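Local coordinates for MccB protein (Escherichia coli, PDB 6OM4), which joins adenylate to the N-formylated MccA peptide through a phosphoramidate bond during biosynthesis of the Trojan-horse antibiotic microcin C7, at residues G127-V132 with V297-C302; K321-W326 with I332-M337. All blocks are in the same frame, centred on the assembly; numbering follows the deposited sequence.

Contact 1. Residues G127-V132 with V297-C302; sequences GNHVSV and VAAALC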
# COMPACT_ATOMS: atom_id res chain seq x y z
N GLY A 127 0.80 9.91 7.63
CA GLY A 127 1.74 9.16 8.44
C GLY A 127 1.08 8.33 9.53
O GLY A 127 1.48 7.19 9.82
N ASN A 128 0.06 8.89 10.19
CA ASN A 128 -0.68 8.20 11.19
C ASN A 128 -1.26 6.89 10.63
O ASN A 128 -1.14 5.84 11.21
CB ASN A 128 -1.85 9.02 11.73
CG ASN A 128 -1.55 9.80 12.99
OD1 ASN A 128 -2.18 9.57 14.02
ND2 ASN A 128 -0.65 10.76 12.92
N HIS A 129 -1.94 6.99 9.50
CA HIS A 129 -2.69 5.88 8.99
C HIS A 129 -1.76 4.82 8.40
O HIS A 129 -2.00 3.64 8.61
CB HIS A 129 -3.73 6.34 7.96
CG HIS A 129 -5.03 6.65 8.62
ND1 HIS A 129 -5.34 7.87 9.17
CD2 HIS A 129 -6.08 5.85 8.85
CE1 HIS A 129 -6.55 7.80 9.71
NE2 HIS A 129 -7.02 6.58 9.53
N VAL A 130 -0.71 5.25 7.72
CA VAL A 130 0.25 4.28 7.15
C VAL A 130 0.96 3.55 8.29
O VAL A 130 1.08 2.31 8.25
CB VAL A 130 1.27 4.97 6.22
CG1 VAL A 130 2.41 4.05 5.79
CG2 VAL A 130 0.58 5.56 5.02
N SER A 131 1.50 4.29 9.26
CA SER A 131 2.29 3.67 10.34
C SER A 131 1.50 2.57 11.06
O SER A 131 2.07 1.52 11.38
CB SER A 131 2.86 4.70 11.30
OG SER A 131 1.86 5.26 12.13
N VAL A 132 0.21 2.79 11.38
CA VAL A 132 -0.50 1.82 12.17
C VAL A 132 -0.79 0.58 11.31
O VAL A 132 -0.78 -0.53 11.82
CB VAL A 132 -1.76 2.41 12.82
CG1 VAL A 132 -2.88 2.74 11.83
CG2 VAL A 132 -2.22 1.48 13.91
N VAL A 297 -8.05 7.08 2.41
CA VAL A 297 -7.94 6.31 1.16
C VAL A 297 -6.49 6.32 0.67
O VAL A 297 -5.92 5.28 0.28
CB VAL A 297 -8.88 6.87 0.07
CG1 VAL A 297 -8.56 6.34 -1.31
CG2 VAL A 297 -10.35 6.60 0.40
N ALA A 298 -5.90 7.51 0.64
CA ALA A 298 -4.54 7.67 0.15
C ALA A 298 -3.58 6.87 1.01
O ALA A 298 -2.66 6.16 0.49
CB ALA A 298 -4.13 9.12 0.14
N ALA A 299 -3.73 7.05 2.32
CA ALA A 299 -2.89 6.35 3.27
C ALA A 299 -3.02 4.84 3.11
O ALA A 299 -2.03 4.12 3.10
CB ALA A 299 -3.19 6.77 4.69
N ALA A 300 -4.25 4.34 2.98
CA ALA A 300 -4.51 2.91 2.91
C ALA A 300 -3.80 2.31 1.70
O ALA A 300 -3.09 1.30 1.81
CB ALA A 300 -5.98 2.64 2.82
N LEU A 301 -4.00 2.92 0.52
CA LEU A 301 -3.44 2.36 -0.66
C LEU A 301 -1.91 2.52 -0.69
O LEU A 301 -1.22 1.63 -1.24
CB LEU A 301 -4.12 2.98 -1.88
CG LEU A 301 -5.56 2.54 -2.03
CD1 LEU A 301 -6.31 3.41 -3.03
CD2 LEU A 301 -5.58 1.06 -2.44
N CYS A 302 -1.37 3.56 -0.05
CA CYS A 302 0.07 3.71 0.14
C CYS A 302 0.62 2.54 0.98
O CYS A 302 1.61 1.89 0.62
CB CYS A 302 0.34 5.06 0.81
SG CYS A 302 2.10 5.31 1.19

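Contact 2. Residues K321-W326 with I332-M337; sequences KRIGIW and IHSQNM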
# COMPACT_ATOMS: atom_id res chain seq x y z
N LYS A 321 3.52 5.17 -11.59
CA LYS A 321 2.19 5.79 -11.65
C LYS A 321 1.97 6.70 -10.43
O LYS A 321 2.34 6.35 -9.34
CB LYS A 321 1.08 4.73 -11.73
CG LYS A 321 1.06 3.95 -13.03
CD LYS A 321 -0.06 2.96 -13.15
CE LYS A 321 0.20 2.01 -14.29
NZ LYS A 321 -1.04 1.30 -14.66
N ARG A 322 1.33 7.84 -10.64
CA ARG A 322 0.82 8.65 -9.55
C ARG A 322 -0.69 8.60 -9.70
O ARG A 322 -1.18 9.07 -10.75
CB ARG A 322 1.34 10.08 -9.67
CG ARG A 322 0.83 11.07 -8.62
CD ARG A 322 1.70 12.31 -8.61
NE ARG A 322 1.30 13.33 -7.64
CZ ARG A 322 0.48 14.36 -7.90
NH1 ARG A 322 0.06 14.57 -9.14
NH2 ARG A 322 0.15 15.19 -6.91
N ILE A 323 -1.39 7.95 -8.74
CA ILE A 323 -2.77 7.55 -8.89
C ILE A 323 -3.67 8.49 -8.06
O ILE A 323 -3.40 8.69 -6.89
CB ILE A 323 -2.96 6.08 -8.49
CG1 ILE A 323 -2.05 5.16 -9.32
CG2 ILE A 323 -4.42 5.66 -8.56
CD1 ILE A 323 -1.81 3.79 -8.76
N GLY A 324 -4.69 9.04 -8.69
CA GLY A 324 -5.70 9.85 -8.00
C GLY A 324 -7.02 9.11 -7.91
O GLY A 324 -7.52 8.56 -8.93
N ILE A 325 -7.66 9.21 -6.74
CA ILE A 325 -8.98 8.75 -6.51
C ILE A 325 -9.84 9.95 -6.09
O ILE A 325 -9.57 10.57 -5.06
CB ILE A 325 -9.01 7.65 -5.42
CG1 ILE A 325 -8.09 6.49 -5.75
CG2 ILE A 325 -10.46 7.20 -5.19
CD1 ILE A 325 -6.71 6.65 -5.19
N TRP A 326 -10.83 10.27 -6.91
CA TRP A 326 -11.70 11.41 -6.68
C TRP A 326 -12.65 11.06 -5.54
O TRP A 326 -12.96 9.89 -5.34
CB TRP A 326 -12.45 11.81 -7.97
CG TRP A 326 -11.72 12.74 -8.91
CD1 TRP A 326 -12.17 13.96 -9.33
CD2 TRP A 326 -10.47 12.54 -9.61
NE1 TRP A 326 -11.29 14.54 -10.21
CE2 TRP A 326 -10.24 13.69 -10.40
CE3 TRP A 326 -9.51 11.53 -9.62
CZ2 TRP A 326 -9.10 13.84 -11.19
CZ3 TRP A 326 -8.38 11.67 -10.40
CH2 TRP A 326 -8.17 12.82 -11.15
N ILE A 332 -10.95 6.95 -10.86
CA ILE A 332 -9.56 6.69 -10.51
C ILE A 332 -8.76 6.87 -11.79
O ILE A 332 -9.09 6.26 -12.78
CB ILE A 332 -9.36 5.29 -9.91
CG1 ILE A 332 -10.20 5.10 -8.65
CG2 ILE A 332 -7.89 5.04 -9.66
CD1 ILE A 332 -9.90 3.84 -7.87
N HIS A 333 -7.75 7.73 -11.74
CA HIS A 333 -6.93 8.12 -12.87
C HIS A 333 -5.44 8.02 -12.51
O HIS A 333 -5.04 8.50 -11.47
CB HIS A 333 -7.28 9.56 -13.29
CG HIS A 333 -6.53 10.00 -14.49
ND1 HIS A 333 -5.34 10.70 -14.40
CD2 HIS A 333 -6.74 9.74 -15.79
CE1 HIS A 333 -4.87 10.90 -15.62
NE2 HIS A 333 -5.72 10.31 -16.49
N SER A 334 -4.62 7.45 -13.41
CA SER A 334 -3.17 7.30 -13.20
C SER A 334 -2.45 8.31 -14.10
O SER A 334 -2.77 8.41 -15.29
CB SER A 334 -2.67 5.90 -13.54
OG SER A 334 -3.43 4.93 -12.84
N GLN A 335 -1.50 9.06 -13.53
CA GLN A 335 -0.54 9.81 -14.31
C GLN A 335 0.66 8.89 -14.56
O GLN A 335 1.23 8.32 -13.63
CB GLN A 335 -0.08 11.08 -13.60
CG GLN A 335 -1.16 12.11 -13.35
CD GLN A 335 -0.68 13.19 -12.40
OE1 GLN A 335 0.23 13.01 -11.61
NE2 GLN A 335 -1.29 14.36 -12.50
N ASN A 336 1.08 8.81 -15.82
CA ASN A 336 2.18 7.97 -16.20
C ASN A 336 3.47 8.60 -15.67
O ASN A 336 3.79 9.72 -16.02
CB ASN A 336 2.13 7.84 -17.72
CG ASN A 336 3.22 6.96 -18.29
OD1 ASN A 336 4.15 6.56 -17.61
ND2 ASN A 336 3.10 6.67 -19.58
N MET A 337 4.19 7.87 -14.82
CA MET A 337 5.54 8.26 -14.40
C MET A 337 6.54 7.13 -14.71
O MET A 337 7.40 6.77 -13.89
CB MET A 337 5.56 8.60 -12.91
CG MET A 337 4.76 9.87 -12.57
SD MET A 337 5.11 10.48 -10.92
CE MET A 337 4.50 12.15 -11.10

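Contact 1. Residues G127-V132 with V297-C302
His129 and Val130 pack on Ala299 and Cys302 where two helices meet inside the Rossmann-like ThiF/E1 fold. Helix 125-136 begins within the probable GxGxxG motif, whose last glycine, Gly127, lies in its first turn; segment 297-302, on helix 292-311, comes 165 residues later in the chain. The segment axes approach to 8.3 Å with a signed crossing angle of -32°, so the helices run in broadly the same direction. The small Ala299 lies at the point of closest backbone approach, its CA 5.4 Å from that of Val130. Its methyl group is directed at the first helix and meets His129 at the root of the side chain: Ala299 CB to His129 CB is 3.3 Å, a short approach for two carbons. Val130 CG2 also reaches it, 4.0 Å from the same Ala299 CB and 3.5 Å from Ala299 O, resting on the backbone carbonyl as well as on the methyl. No hydrogen bond crosses the interface; the fit is by apolar packing alone, over a modest 170 Å². Packing slackens along the His129 side chain: the residue is partly exposed, the ring lies oblique to the Ala299 methyl, and the side chain also touches Asn295, Asn296 and Val159. The ligand-bearing side is near, with bound nucleotide about 9 Å from the His129 side chain. Asn128 anchors another flank of helix 125-136, hydrogen-bonding Gly124 O and Leu160 N. At the buried end of the contact, Cys302 reaches with SG anti to its backbone N (chi1 177°), and that sulfur closes on Val130 CG2 at 4.1 Å.

Contact 2. Residues K321-W326 with I332-M337
Arg322 and Gln335 face each other across an antiparallel beta hairpin whose second strand, 332-336, borders the large mixed sheet of the chain. They form a hydrogen-bonded pair, with Arg322 N to Gln335 O at 3.0 Å and Gln335 N to Arg322 O at 2.8 Å; Gly324 and His333 repeat the pattern two residues on. Above this ladder the two side chains run side by side. Arg322 is extended, CG anti to the backbone N (chi1 178°), and Gln335 OE1 comes to the edge of its guanidinium, 2.9 Å from Arg322 NH1. The guanidinium and amide planes are turned 34° apart, and NH1 lies tilted out of the amide plane. This bond probably steadies a pair that also holds the bound peptide: NH1 and NH2 of Arg322 and NE2 of Gln335 all hydrogen-bond to its backbone. Met337 covers the aliphatic stem of the arginine, CE lying 3.8 Å from Arg322 CD. The indole of Trp326, which packs on a modified side chain of the peptide, lies beside the His333 side chain, with His333 CB oblique to the ring, 3.7 Å from Trp326 CZ3.

On the reverse face Ile332 spreads over two neighbours. Its CG2 touches Ile323 CG2 at 3.7 Å, while CG1 lies alongside Ile325 CG1 at 3.8 Å, so its two branches bridge the isoleucines of the first strand.

Overall arrangement
Both segments of contact 1 precede those of contact 2 in the sequence, and helix 292-311 is followed, after a short connection, by strand 321-326, the first strand of the hairpin. Their centres are about 17 Å apart, yet they touch: Leu301 CD1 packs 3.9 Å from Ile325 CD1. Strand 243-250 ties them further, taking Ala298 and Leu301 on Ala244 and Phe246 while its backbone bonds to Ile323 and Ile325. Helix 292-311 therefore joins the nucleotide-side helix 125-136 to the isoleucine face of the sheet, whereas the other face, bearing Arg322 and Gln335, holds the peptide. The two contacts thus lie between the nucleotide side and the peptide side of one ThiF-family region.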